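Local structure of Lmo0325 protein (Listeria monocytogenes EGD-e, 4RYK) at residues 63-68 and 75-80; 116-121 and 147-152; 162-167 and 204-209; 213-216 and 222-225. The protein probably binds DNA as an Rgg-type transcriptional regulator, pairing a helix-turn-helix region with a TPR-like, all-helical C-terminal domain. One frame throughout, in Å; residues are numbered along the deposited sequence.

Overall arrangement
The four contacts follow one another along an all-helical chain, none nested in another. Contact 1 joins helix 64-71, at the end of the helix-turn-helix region, to the loop leading into helix 82-91. Contacts 2, 3 and 4 step through the TPR-like C-terminal domain; the centres of contacts 2 and 3 are 16 Å apart, those of 3 and 4 15 Å, and helix 197-216 serves both of the latter. Salt bridges D80–R116 and R116–E162 tie the three successive regions together. Contacts 1, 2 and 3 lie where the probable DNA-binding part, the C-terminal helices and the second subunit meet, whereas contact 4, about 36 Å from contact 1 between centres, sits inside the C-terminal domain.

Contact 1: residues 63-68 and 75-80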
loop_
_atom_site.group_PDB
_atom_site.type_symbol
_atom_site.label_atom_id
_atom_site.label_comp_id
_atom_site.label_asym_id
_atom_site.label_seq_id
_atom_site.Cartn_x
_atom_site.Cartn_y
_atom_site.Cartn_z
ATOM N N PRO A 63 2.685 6.257 12.823
ATOM C CA PRO A 63 3.632 6.551 11.720
ATOM C C PRO A 63 3.190 7.786 10.964
ATOM O O PRO A 63 1.994 8.075 10.847
ATOM C CB PRO A 63 3.529 5.308 10.808
ATOM C CG PRO A 63 3.124 4.183 11.749
ATOM C CD PRO A 63 2.237 4.838 12.809
ATOM N N LEU A 64 4.158 8.499 10.450
ATOM C CA LEU A 64 3.948 9.699 9.645
ATOM C C LEU A 64 2.842 9.560 8.604
ATOM O O LEU A 64 1.977 10.403 8.510
ATOM C CB LEU A 64 5.294 10.079 8.982
ATOM C CG LEU A 64 5.353 11.388 8.189
ATOM C CD1 LEU A 64 5.015 12.594 9.035
ATOM C CD2 LEU A 64 6.740 11.584 7.553
ATOM N N ASP A 65 2.848 8.496 7.818
ATOM C CA ASP A 65 1.867 8.406 6.758
ATOM C C ASP A 65 0.443 8.258 7.345
ATOM O O ASP A 65 -0.514 8.716 6.737
ATOM C CB ASP A 65 2.158 7.179 5.899
ATOM C CG ASP A 65 1.309 7.133 4.636
ATOM O OD1 ASP A 65 1.582 7.985 3.742
ATOM O OD2 ASP A 65 0.412 6.246 4.506
ATOM N N GLU A 66 0.306 7.544 8.466
ATOM C CA GLU A 66 -1.028 7.353 9.104
ATOM C C GLU A 66 -1.450 8.695 9.644
ATOM O O GLU A 66 -2.625 9.093 9.547
ATOM C CB GLU A 66 -0.964 6.310 10.229
ATOM C CG GLU A 66 -2.330 6.071 10.863
ATOM C CD GLU A 66 -2.322 5.159 12.071
ATOM O OE1 GLU A 66 -1.276 4.570 12.446
ATOM O OE2 GLU A 66 -3.427 5.019 12.623
ATOM N N PHE A 67 -0.494 9.434 10.210
ATOM C CA PHE A 67 -0.841 10.734 10.733
ATOM C C PHE A 67 -1.452 11.576 9.609
ATOM O O PHE A 67 -2.489 12.232 9.825
ATOM C CB PHE A 67 0.375 11.444 11.359
ATOM C CG PHE A 67 0.101 12.876 11.741
ATOM C CD1 PHE A 67 0.281 13.900 10.820
ATOM C CD2 PHE A 67 -0.363 13.191 13.012
ATOM C CE1 PHE A 67 -0.014 15.212 11.136
ATOM C CE2 PHE A 67 -0.668 14.518 13.332
ATOM C CZ PHE A 67 -0.475 15.514 12.397
ATOM N N PHE A 68 -0.815 11.562 8.412
ATOM C CA PHE A 68 -1.328 12.391 7.357
ATOM C C PHE A 68 -2.642 11.909 6.807
ATOM O O PHE A 68 -3.468 12.715 6.375
ATOM C CB PHE A 68 -0.312 12.654 6.203
ATOM C CG PHE A 68 0.544 13.819 6.487
ATOM C CD1 PHE A 68 0.117 15.095 6.174
ATOM C CD2 PHE A 68 1.711 13.666 7.199
ATOM C CE1 PHE A 68 0.882 16.213 6.492
ATOM C CE2 PHE A 68 2.468 14.776 7.554
ATOM C CZ PHE A 68 2.049 16.048 7.195
ATOM N N SER A 75 -8.926 10.718 4.068
ATOM C CA SER A 75 -9.231 10.599 2.649
ATOM C C SER A 75 -7.989 10.184 1.849
ATOM O O SER A 75 -7.816 9.007 1.549
ATOM C CB SER A 75 -9.849 11.894 2.114
ATOM O OG SER A 75 -8.846 12.806 1.703
ATOM N N SER A 76 -7.120 11.115 1.490
ATOM C CA SER A 76 -6.003 10.725 0.639
ATOM C C SER A 76 -4.742 10.394 1.462
ATOM O O SER A 76 -4.616 10.756 2.655
ATOM C CB SER A 76 -5.728 11.743 -0.494
ATOM O OG SER A 76 -5.414 13.029 -0.001
ATOM N N THR A 77 -3.865 9.639 0.792
ATOM C CA THR A 77 -2.489 9.397 1.219
ATOM C C THR A 77 -1.483 10.279 0.427
ATOM O O THR A 77 -0.281 10.101 0.576
ATOM C CB THR A 77 -2.088 7.896 1.112
ATOM O OG1 THR A 77 -2.026 7.480 -0.274
ATOM C CG2 THR A 77 -3.069 7.017 1.895
ATOM N N GLU A 78 -1.964 11.207 -0.405
ATOM C CA GLU A 78 -1.129 12.289 -0.971
ATOM C C GLU A 78 -1.803 13.692 -0.860
ATOM O O GLU A 78 -3.021 13.870 -1.054
ATOM C CB GLU A 78 -0.734 12.010 -2.447
ATOM C CG GLU A 78 0.206 10.819 -2.700
ATOM C CD GLU A 78 -0.533 9.479 -2.821
ATOM O OE1 GLU A 78 -1.378 9.404 -3.763
ATOM O OE2 GLU A 78 -0.284 8.520 -1.995
ATOM N N ASP A 79 -0.958 14.658 -0.511
ATOM C CA ASP A 79 -1.218 16.106 -0.596
ATOM C C ASP A 79 -1.677 16.522 -2.006
ATOM O O ASP A 79 -2.753 17.075 -2.206
ATOM C CB ASP A 79 0.121 16.818 -0.248
ATOM C CG ASP A 79 -0.023 18.306 0.114
ATOM O OD1 ASP A 79 -1.151 18.822 0.413
ATOM O OD2 ASP A 79 1.066 18.943 0.113
ATOM N N ASP A 80 -0.823 16.201 -2.971
ATOM C CA ASP A 80 -0.964 16.621 -4.361
ATOM C C ASP A 80 -1.779 15.540 -5.044
ATOM O O ASP A 80 -1.376 14.410 -5.136
ATOM C CB ASP A 80 0.449 16.788 -4.935
ATOM C CG ASP A 80 0.487 16.982 -6.446
ATOM O OD1 ASP A 80 -0.541 16.947 -7.136
ATOM O OD2 ASP A 80 1.608 17.159 -6.939
#
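D65 and T77 face each other loosely, a little beyond van der Waals contact, helix 64-71 passing beside the loop that follows it. The CG of D65 lies anti to the backbone N (chi1 -171°), which brings the carboxylate round to the loop: OD2 comes within 4.4 Å of T77 CG2, and OD1 lies 4.2 Å from T77 O, two acceptors that cannot bond to each other. One turn on, F68 O and S76 O stand 4.4 Å apart, again without a proton to share. The side-chain hydrogen bonds within the two segments belong to the loop. S76 OG donates to E78 O at 2.7 Å, arriving 35° above the carbonyl plane, and T77 OG1 donates to E78 OE2 at 2.7 Å, from well above the carboxylate plane, so the two hydroxyls hold successive parts of the turn against E78.

The carboxylate of D65 finds its real partners beyond the loop: Y196 OH of the second subunit and R198 of its own chain both bind OD2. Among the rings, F67 lays CD1 over one face of F68, 3.9 Å above its plane, while F68 packs on L64 of the second subunit and L64 on F68 there. These reciprocal pairs, with the polar links to the second subunit, mark the join between the helix-turn-helix region and the helical domain as part of the dimer interface, consistent with the intertwined dimers of Rgg proteins.

Contact 2: residues 116-121 and 147-152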
loop_
_atom_site.group_PDB
_atom_site.type_symbol
_atom_site.label_atom_id
_atom_site.label_comp_id
_atom_site.label_asym_id
_atom_site.label_seq_id
_atom_site.Cartn_x
_atom_site.Cartn_y
_atom_site.Cartn_z
ATOM N N ARG A 116 3.186 18.380 -16.618
ATOM C CA ARG A 116 1.832 17.953 -16.247
ATOM C C ARG A 116 0.816 18.630 -17.105
ATOM O O ARG A 116 -0.151 17.995 -17.559
ATOM C CB ARG A 116 1.577 18.209 -14.774
ATOM C CG ARG A 116 2.329 17.217 -13.906
ATOM C CD ARG A 116 2.059 17.458 -12.435
ATOM N NE ARG A 116 2.658 16.469 -11.522
ATOM C CZ ARG A 116 2.348 16.425 -10.230
ATOM N NH1 ARG A 116 1.476 17.297 -9.731
ATOM N NH2 ARG A 116 2.917 15.544 -9.421
ATOM N N LYS A 117 1.018 19.908 -17.361
ATOM C CA LYS A 117 0.106 20.633 -18.278
ATOM C C LYS A 117 0.132 20.069 -19.670
ATOM O O LYS A 117 -0.911 19.940 -20.302
ATOM C CB LYS A 117 0.433 22.104 -18.327
ATOM C CG LYS A 117 0.101 22.774 -17.012
ATOM C CD LYS A 117 0.169 24.286 -17.095
ATOM C CE LYS A 117 1.581 24.810 -17.095
ATOM N NZ LYS A 117 1.627 26.048 -16.255
ATOM N N ALA A 118 1.317 19.689 -20.140
ATOM C CA ALA A 118 1.411 19.112 -21.486
ATOM C C ALA A 118 0.633 17.804 -21.542
ATOM O O ALA A 118 -0.049 17.491 -22.512
ATOM C CB ALA A 118 2.873 18.923 -21.892
ATOM N N ILE A 119 0.693 17.031 -20.470
ATOM C CA ILE A 119 -0.029 15.755 -20.454
ATOM C C ILE A 119 -1.530 15.981 -20.575
ATOM O O ILE A 119 -2.232 15.354 -21.381
ATOM C CB ILE A 119 0.356 14.923 -19.205
ATOM C CG1 ILE A 119 1.716 14.251 -19.468
ATOM C CG2 ILE A 119 -0.666 13.840 -18.908
ATOM C CD1 ILE A 119 2.383 13.810 -18.209
ATOM N N LEU A 120 -2.014 16.909 -19.790
ATOM C CA LEU A 120 -3.393 17.246 -19.818
ATOM C C LEU A 120 -3.821 17.778 -21.194
ATOM O O LEU A 120 -4.863 17.399 -21.707
ATOM C CB LEU A 120 -3.647 18.304 -18.758
ATOM C CG LEU A 120 -4.054 17.885 -17.356
ATOM C CD1 LEU A 120 -4.048 19.113 -16.463
ATOM C CD2 LEU A 120 -5.446 17.286 -17.340
ATOM N N HIS A 121 -3.049 18.708 -21.760
ATOM C CA HIS A 121 -3.380 19.231 -23.067
ATOM C C HIS A 121 -3.477 18.122 -24.065
ATOM O O HIS A 121 -4.433 18.085 -24.825
ATOM C CB HIS A 121 -2.315 20.181 -23.568
ATOM C CG HIS A 121 -2.525 21.589 -23.136
ATOM N ND1 HIS A 121 -1.709 22.215 -22.216
ATOM C CD2 HIS A 121 -3.449 22.502 -23.515
ATOM C CE1 HIS A 121 -2.116 23.460 -22.044
ATOM N NE2 HIS A 121 -3.168 23.657 -22.822
ATOM N N LYS A 147 7.043 17.198 -27.440
ATOM C CA LYS A 147 8.386 17.681 -27.230
ATOM C C LYS A 147 8.647 18.054 -25.769
ATOM O O LYS A 147 9.715 17.772 -25.215
ATOM C CB LYS A 147 8.638 18.883 -28.120
ATOM C CG LYS A 147 10.031 19.466 -27.973
ATOM C CD LYS A 147 10.258 20.519 -29.048
ATOM C CE LYS A 147 11.266 21.571 -28.602
ATOM N NZ LYS A 147 12.572 20.923 -28.354
ATOM N N ILE A 148 7.697 18.725 -25.144
ATOM C CA ILE A 148 7.874 19.095 -23.740
ATOM C C ILE A 148 8.074 17.849 -22.864
ATOM O O ILE A 148 8.904 17.817 -21.982
ATOM C CB ILE A 148 6.690 19.931 -23.246
ATOM C CG1 ILE A 148 6.842 21.368 -23.733
ATOM C CG2 ILE A 148 6.604 19.931 -21.718
ATOM C CD1 ILE A 148 5.555 22.173 -23.613
ATOM N N ILE A 149 7.299 16.826 -23.123
ATOM C CA ILE A 149 7.346 15.621 -22.319
ATOM C C ILE A 149 8.658 14.884 -22.597
ATOM O O ILE A 149 9.371 14.502 -21.691
ATOM C CB ILE A 149 6.144 14.720 -22.649
ATOM C CG1 ILE A 149 4.866 15.409 -22.191
ATOM C CG2 ILE A 149 6.316 13.342 -21.993
ATOM C CD1 ILE A 149 3.628 14.895 -22.905
ATOM N N HIS A 150 8.978 14.719 -23.873
ATOM C CA HIS A 150 10.252 14.123 -24.260
ATOM C C HIS A 150 11.429 14.816 -23.592
ATOM O O HIS A 150 12.331 14.153 -23.051
ATOM C CB HIS A 150 10.464 14.168 -25.779
ATOM C CG HIS A 150 11.849 13.801 -26.174
ATOM N ND1 HIS A 150 12.877 14.726 -26.221
ATOM C CD2 HIS A 150 12.406 12.600 -26.440
ATOM C CE1 HIS A 150 14.005 14.107 -26.539
ATOM N NE2 HIS A 150 13.745 12.819 -26.690
ATOM N N ASP A 151 11.422 16.138 -23.657
ATOM C CA ASP A 151 12.580 16.910 -23.205
ATOM C C ASP A 151 12.703 16.944 -21.687
ATOM O O ASP A 151 13.795 17.155 -21.176
ATOM C CB ASP A 151 12.521 18.349 -23.686
ATOM C CG ASP A 151 12.774 18.489 -25.186
ATOM O OD1 ASP A 151 13.140 17.499 -25.830
ATOM O OD2 ASP A 151 12.580 19.596 -25.701
ATOM N N TYR A 152 11.600 16.802 -20.974
ATOM C CA TYR A 152 11.669 16.660 -19.524
ATOM C C TYR A 152 12.409 15.367 -19.117
ATOM O O TYR A 152 13.271 15.370 -18.260
ATOM C CB TYR A 152 10.250 16.626 -18.920
ATOM C CG TYR A 152 10.279 16.333 -17.431
ATOM C CD1 TYR A 152 10.687 17.311 -16.525
ATOM C CD2 TYR A 152 9.956 15.085 -16.933
ATOM C CE1 TYR A 152 10.786 17.060 -15.164
ATOM C CE2 TYR A 152 9.995 14.821 -15.560
ATOM C CZ TYR A 152 10.402 15.809 -14.668
ATOM O OH TYR A 152 10.511 15.572 -13.286
#
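A118 and I119 carry this meeting of two helices packed in the near-antiparallel manner of a TPR-like helical domain. Helices 116-121 and 147-152 cross at -143°, their axes 9.2 Å apart at closest approach.

At the start of the first segment, R116 points away and packs against F82 and W83 of helix 82-91, its guanidinium bridging D80 and E162; K117 likewise sends its chain off, over I105 of helix 95-108. A118 then faces the partner squarely. Its single methyl fits between two isoleucines one position apart: CB lies 3.9 Å from I148 CG2 and 4.1 Å from I149 CG1. Both isoleucines turn CG2 anti to the backbone N and CG1 beside it; their different places on the helix present CG2 of I148 but CG1 of I149 to the alanine methyl. I119 comes next, its chain crossing that of I149 at about a right angle, with CG1 4.0 Å from I149 CD1. I119 and I149 also pack on I166 of helix 161-170, and I149 touches F173 and F174. At the far end H121 stacks on Y145.

In the second helix D151 holds two neighbours at once: OD2 takes K147 NZ on its syn lone pair in a 3.0 Å salt bridge, and OD1 accepts H150 ND1 at 2.8 Å from the anti side, 21° out of the carboxylate plane, with the oxygen in the plane of the imidazole ring.

Contact 3: residues 162-167 and 204-209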
loop_
_atom_site.group_PDB
_atom_site.type_symbol
_atom_site.label_atom_id
_atom_site.label_comp_id
_atom_site.label_asym_id
_atom_site.label_seq_id
_atom_site.Cartn_x
_atom_site.Cartn_y
_atom_site.Cartn_z
ATOM N N GLU A 162 7.246 9.981 -10.119
ATOM C CA GLU A 162 6.686 10.974 -11.035
ATOM C C GLU A 162 7.050 10.655 -12.502
ATOM O O GLU A 162 6.215 10.715 -13.383
ATOM C CB GLU A 162 7.177 12.374 -10.635
ATOM C CG GLU A 162 6.746 13.493 -11.583
ATOM C CD GLU A 162 5.276 13.829 -11.420
ATOM O OE1 GLU A 162 4.634 13.359 -10.442
ATOM O OE2 GLU A 162 4.750 14.591 -12.219
ATOM N N GLU A 163 8.301 10.309 -12.769
ATOM C CA GLU A 163 8.712 10.048 -14.144
ATOM C C GLU A 163 8.166 8.739 -14.629
ATOM O O GLU A 163 7.843 8.599 -15.805
ATOM C CB GLU A 163 10.236 10.084 -14.276
ATOM C CG GLU A 163 10.824 11.490 -14.191
ATOM C CD GLU A 163 10.869 12.028 -12.749
ATOM O OE1 GLU A 163 11.205 11.270 -11.815
ATOM O OE2 GLU A 163 10.557 13.210 -12.521
ATOM N N VAL A 164 8.014 7.778 -13.726
ATOM C CA VAL A 164 7.373 6.502 -14.052
ATOM C C VAL A 164 5.945 6.766 -14.536
ATOM O O VAL A 164 5.501 6.229 -15.545
ATOM C CB VAL A 164 7.329 5.517 -12.846
ATOM C CG1 VAL A 164 6.650 4.267 -13.246
ATOM C CG2 VAL A 164 8.728 5.149 -12.407
ATOM N N ARG A 165 5.229 7.641 -13.847
ATOM C CA ARG A 165 3.869 7.998 -14.292
ATOM C C ARG A 165 3.884 8.781 -15.593
ATOM O O ARG A 165 3.065 8.562 -16.456
ATOM C CB ARG A 165 3.219 8.844 -13.223
ATOM C CG ARG A 165 2.889 8.044 -11.994
ATOM C CD ARG A 165 2.719 9.015 -10.863
ATOM N NE ARG A 165 2.134 8.272 -9.818
ATOM C CZ ARG A 165 2.497 8.231 -8.564
ATOM N NH1 ARG A 165 3.484 9.008 -8.005
ATOM N NH2 ARG A 165 1.751 7.404 -7.841
ATOM N N ILE A 166 4.831 9.699 -15.739
ATOM C CA ILE A 166 4.906 10.467 -16.965
ATOM C C ILE A 166 5.156 9.526 -18.153
ATOM O O ILE A 166 4.450 9.574 -19.171
ATOM C CB ILE A 166 5.977 11.554 -16.868
ATOM C CG1 ILE A 166 5.501 12.693 -15.964
ATOM C CG2 ILE A 166 6.280 12.093 -18.264
ATOM C CD1 ILE A 166 6.612 13.588 -15.468
ATOM N N PHE A 167 6.140 8.637 -17.985
ATOM C CA PHE A 167 6.554 7.707 -19.008
ATOM C C PHE A 167 5.379 6.893 -19.410
ATOM O O PHE A 167 5.146 6.667 -20.611
ATOM C CB PHE A 167 7.600 6.747 -18.485
ATOM C CG PHE A 167 8.068 5.768 -19.478
ATOM C CD1 PHE A 167 8.592 6.200 -20.685
ATOM C CD2 PHE A 167 8.079 4.434 -19.192
ATOM C CE1 PHE A 167 9.095 5.293 -21.603
ATOM C CE2 PHE A 167 8.584 3.526 -20.098
ATOM C CZ PHE A 167 9.069 3.949 -21.302
ATOM N N CYS A 204 3.831 -2.702 -11.592
ATOM C CA CYS A 204 3.034 -3.792 -12.135
ATOM C C CYS A 204 2.101 -3.335 -13.219
ATOM O O CYS A 204 2.047 -3.919 -14.293
ATOM C CB CYS A 204 2.209 -4.493 -11.070
ATOM S SG CYS A 204 3.179 -5.549 -9.947
ATOM N N HIS A 205 1.380 -2.273 -12.929
ATOM C CA HIS A 205 0.483 -1.672 -13.870
ATOM C C HIS A 205 1.201 -1.251 -15.168
ATOM O O HIS A 205 0.711 -1.472 -16.265
ATOM C CB HIS A 205 -0.125 -0.461 -13.203
ATOM C CG HIS A 205 -1.021 0.311 -14.091
ATOM N ND1 HIS A 205 -2.298 -0.096 -14.388
ATOM C CD2 HIS A 205 -0.819 1.457 -14.782
ATOM C CE1 HIS A 205 -2.858 0.774 -15.211
ATOM N NE2 HIS A 205 -1.978 1.727 -15.469
ATOM N N LEU A 206 2.337 -0.595 -15.036
ATOM C CA LEU A 206 3.059 -0.150 -16.215
ATOM C C LEU A 206 3.538 -1.374 -17.004
ATOM O O LEU A 206 3.406 -1.418 -18.223
ATOM C CB LEU A 206 4.264 0.660 -15.794
ATOM C CG LEU A 206 5.246 0.985 -16.938
ATOM C CD1 LEU A 206 4.505 1.718 -18.049
ATOM C CD2 LEU A 206 6.401 1.820 -16.459
ATOM N N PHE A 207 4.105 -2.371 -16.335
ATOM C CA PHE A 207 4.638 -3.532 -17.034
ATOM C C PHE A 207 3.521 -4.308 -17.725
ATOM O O PHE A 207 3.731 -4.876 -18.809
ATOM C CB PHE A 207 5.360 -4.493 -16.103
ATOM C CG PHE A 207 6.691 -4.003 -15.575
ATOM C CD1 PHE A 207 7.606 -3.381 -16.389
ATOM C CD2 PHE A 207 7.028 -4.219 -14.260
ATOM C CE1 PHE A 207 8.826 -2.977 -15.902
ATOM C CE2 PHE A 207 8.237 -3.818 -13.763
ATOM C CZ PHE A 207 9.145 -3.178 -14.600
ATOM N N ALA A 208 2.353 -4.381 -17.082
ATOM C CA ALA A 208 1.167 -4.993 -17.716
ATOM C C ALA A 208 0.795 -4.277 -19.000
ATOM O O ALA A 208 0.592 -4.919 -20.025
ATOM C CB ALA A 208 -0.010 -4.936 -16.792
ATOM N N ASN A 209 0.737 -2.946 -18.935
ATOM C CA ASN A 209 0.426 -2.130 -20.124
ATOM C C ASN A 209 1.384 -2.308 -21.266
ATOM O O ASN A 209 0.968 -2.407 -22.424
ATOM C CB ASN A 209 0.326 -0.645 -19.797
ATOM C CG ASN A 209 -0.952 -0.299 -19.055
ATOM O OD1 ASN A 209 -1.864 -1.100 -18.930
ATOM N ND2 ASN A 209 -1.021 0.911 -18.573
#
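L206 pushes one methyl, CD2, between V164 and F167, two residues on the same side of helix 161-170. That methyl lies 4.0 Å from V164 CG1 and 4.1 Å from F167 CD2, and it is the sole atom through which the leucine comes so close to both. With CG anti to the backbone N (chi1 170°), the leucine reaches out from helix 197-216 across a backbone gap of 8.2 Å between V164 CA and L206 CA. It meets F167 at the ring edge, near the ring plane, the two side chains crossing at about a right angle; against V164 the crossing is oblique. All three residues are buried, and the contact is entirely apolar.

Helix 176-193 supplies the neighbours on which this contact rests: S189 beside V164, F182 beside F167, and M186 against L206. W159 meets the F167 ring edge-to-face. A PEG molecule, probably from crystallisation, lies about 6 Å from the F167 side chain.

Helix 161-170 thus touches helix 197-216, two further along the chain, while the intervening helix 176-193 packs on both, as in the layered helices of a TPR-like superhelical domain.

Contact 4: residues 213-216 and 222-225; sequences ELII and YANL
This is apolar helix-to-helix packing inside a helical hairpin, where the end of helix 197-216 turns back into helix 220-235 within the TPR-like domain. L214 and A223 form its centre, and the small side chain of A223 allows the backbones to come near each other, with 5.3 Å between L214 CA and A223 CA.

The alanine methyl is shared by two residues of the first helix. L214 CB approaches A223 CB to 3.9 Å, and I215 CG1 reaches the same methyl at 3.9 Å. The CG1 arm of I215 lies beside its backbone N, opposite the carbonyl carbon across the CA–CB bond (chi1 -71°), which leaves it alongside the alanine. Behind them helix 243-259 closes the seam: I256 packs on both I215 and A223, and Y252 on I215. Nearby, N224 ND2 is hydrogen-bonded to E260 OE2, fastening the back of the second helix to the residue that follows helix 243-259.

On the other flank, Y222 starts out toward L214 but its ring leads off to E176 and I180 of helix 176-193, and a bound PEG lies about 4 Å from its side chain. The ring having turned off, L214 meets the base of the tyrosine: CD1 rests 4.0 Å from Y222 CB and 3.8 Å from Y222 O.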
loop_
_atom_site.group_PDB
_atom_site.type_symbol
_atom_site.label_atom_id
_atom_site.label_comp_id
_atom_site.label_asym_id
_atom_site.label_seq_id
_atom_site.Cartn_x
_atom_site.Cartn_y
_atom_site.Cartn_z
ATOM N N GLU A 213 0.776 -4.059 -24.953
ATOM C CA GLU A 213 1.038 -3.320 -26.210
ATOM C C GLU A 213 2.047 -4.036 -27.093
ATOM O O GLU A 213 1.947 -4.003 -28.322
ATOM C CB GLU A 213 1.484 -1.884 -25.926
ATOM C CG GLU A 213 1.269 -0.946 -27.111
ATOM C CD GLU A 213 -0.208 -0.808 -27.440
ATOM O OE1 GLU A 213 -0.956 -0.247 -26.600
ATOM O OE2 GLU A 213 -0.625 -1.310 -28.502
ATOM N N LEU A 214 3.014 -4.704 -26.474
ATOM C CA LEU A 214 4.014 -5.421 -27.238
ATOM C C LEU A 214 3.418 -6.640 -27.884
ATOM O O LEU A 214 3.767 -6.987 -29.034
ATOM C CB LEU A 214 5.187 -5.840 -26.383
ATOM C CG LEU A 214 5.999 -4.632 -25.987
ATOM C CD1 LEU A 214 6.889 -5.000 -24.812
ATOM C CD2 LEU A 214 6.770 -4.058 -27.179
ATOM N N ILE A 215 2.525 -7.299 -27.167
ATOM C CA ILE A 215 1.881 -8.475 -27.752
ATOM C C ILE A 215 1.129 -8.046 -29.011
ATOM O O ILE A 215 1.412 -8.543 -30.097
ATOM C CB ILE A 215 0.968 -9.204 -26.759
ATOM C CG1 ILE A 215 1.811 -9.913 -25.688
ATOM C CG2 ILE A 215 0.098 -10.233 -27.472
ATOM C CD1 ILE A 215 0.997 -10.406 -24.514
ATOM N N ILE A 216 0.234 -7.076 -28.856
ATOM C CA ILE A 216 -0.538 -6.508 -29.964
ATOM C C ILE A 216 0.311 -6.131 -31.149
ATOM O O ILE A 216 -0.114 -6.313 -32.273
ATOM C CB ILE A 216 -1.354 -5.283 -29.502
ATOM C CG1 ILE A 216 -2.606 -5.772 -28.757
ATOM C CG2 ILE A 216 -1.747 -4.388 -30.676
ATOM C CD1 ILE A 216 -3.267 -4.730 -27.886
ATOM N N TYR A 222 10.383 -8.981 -26.846
ATOM C CA TYR A 222 10.245 -7.901 -25.896
ATOM C C TYR A 222 9.097 -8.159 -24.912
ATOM O O TYR A 222 9.216 -7.842 -23.740
ATOM C CB TYR A 222 10.033 -6.591 -26.644
ATOM C CG TYR A 222 11.255 -6.034 -27.365
ATOM C CD1 TYR A 222 12.522 -6.612 -27.236
ATOM C CD2 TYR A 222 11.139 -4.887 -28.140
ATOM C CE1 TYR A 222 13.616 -6.073 -27.892
ATOM C CE2 TYR A 222 12.224 -4.338 -28.791
ATOM C CZ TYR A 222 13.463 -4.928 -28.662
ATOM O OH TYR A 222 14.554 -4.365 -29.326
ATOM N N ALA A 223 7.998 -8.713 -25.410
ATOM C CA ALA A 223 6.855 -9.003 -24.576
ATOM C C ALA A 223 7.272 -9.975 -23.496
ATOM O O ALA A 223 6.913 -9.799 -22.354
ATOM C CB ALA A 223 5.707 -9.581 -25.380
ATOM N N ASN A 224 8.051 -10.974 -23.857
ATOM C CA ASN A 224 8.598 -11.913 -22.885
ATOM C C ASN A 224 9.465 -11.219 -21.883
ATOM O O ASN A 224 9.384 -11.507 -20.698
ATOM C CB ASN A 224 9.387 -13.046 -23.572
ATOM C CG ASN A 224 8.479 -14.198 -23.988
ATOM O OD1 ASN A 224 7.797 -14.761 -23.152
ATOM N ND2 ASN A 224 8.413 -14.504 -25.272
ATOM N N LEU A 225 10.270 -10.270 -22.328
ATOM C CA LEU A 225 11.123 -9.574 -21.358
ATOM C C LEU A 225 10.315 -8.817 -20.343
ATOM O O LEU A 225 10.571 -8.885 -19.128
ATOM C CB LEU A 225 12.100 -8.625 -22.056
ATOM C CG LEU A 225 13.138 -9.393 -22.879
ATOM C CD1 LEU A 225 13.984 -8.461 -23.724
ATOM C CD2 LEU A 225 14.003 -10.300 -22.004
#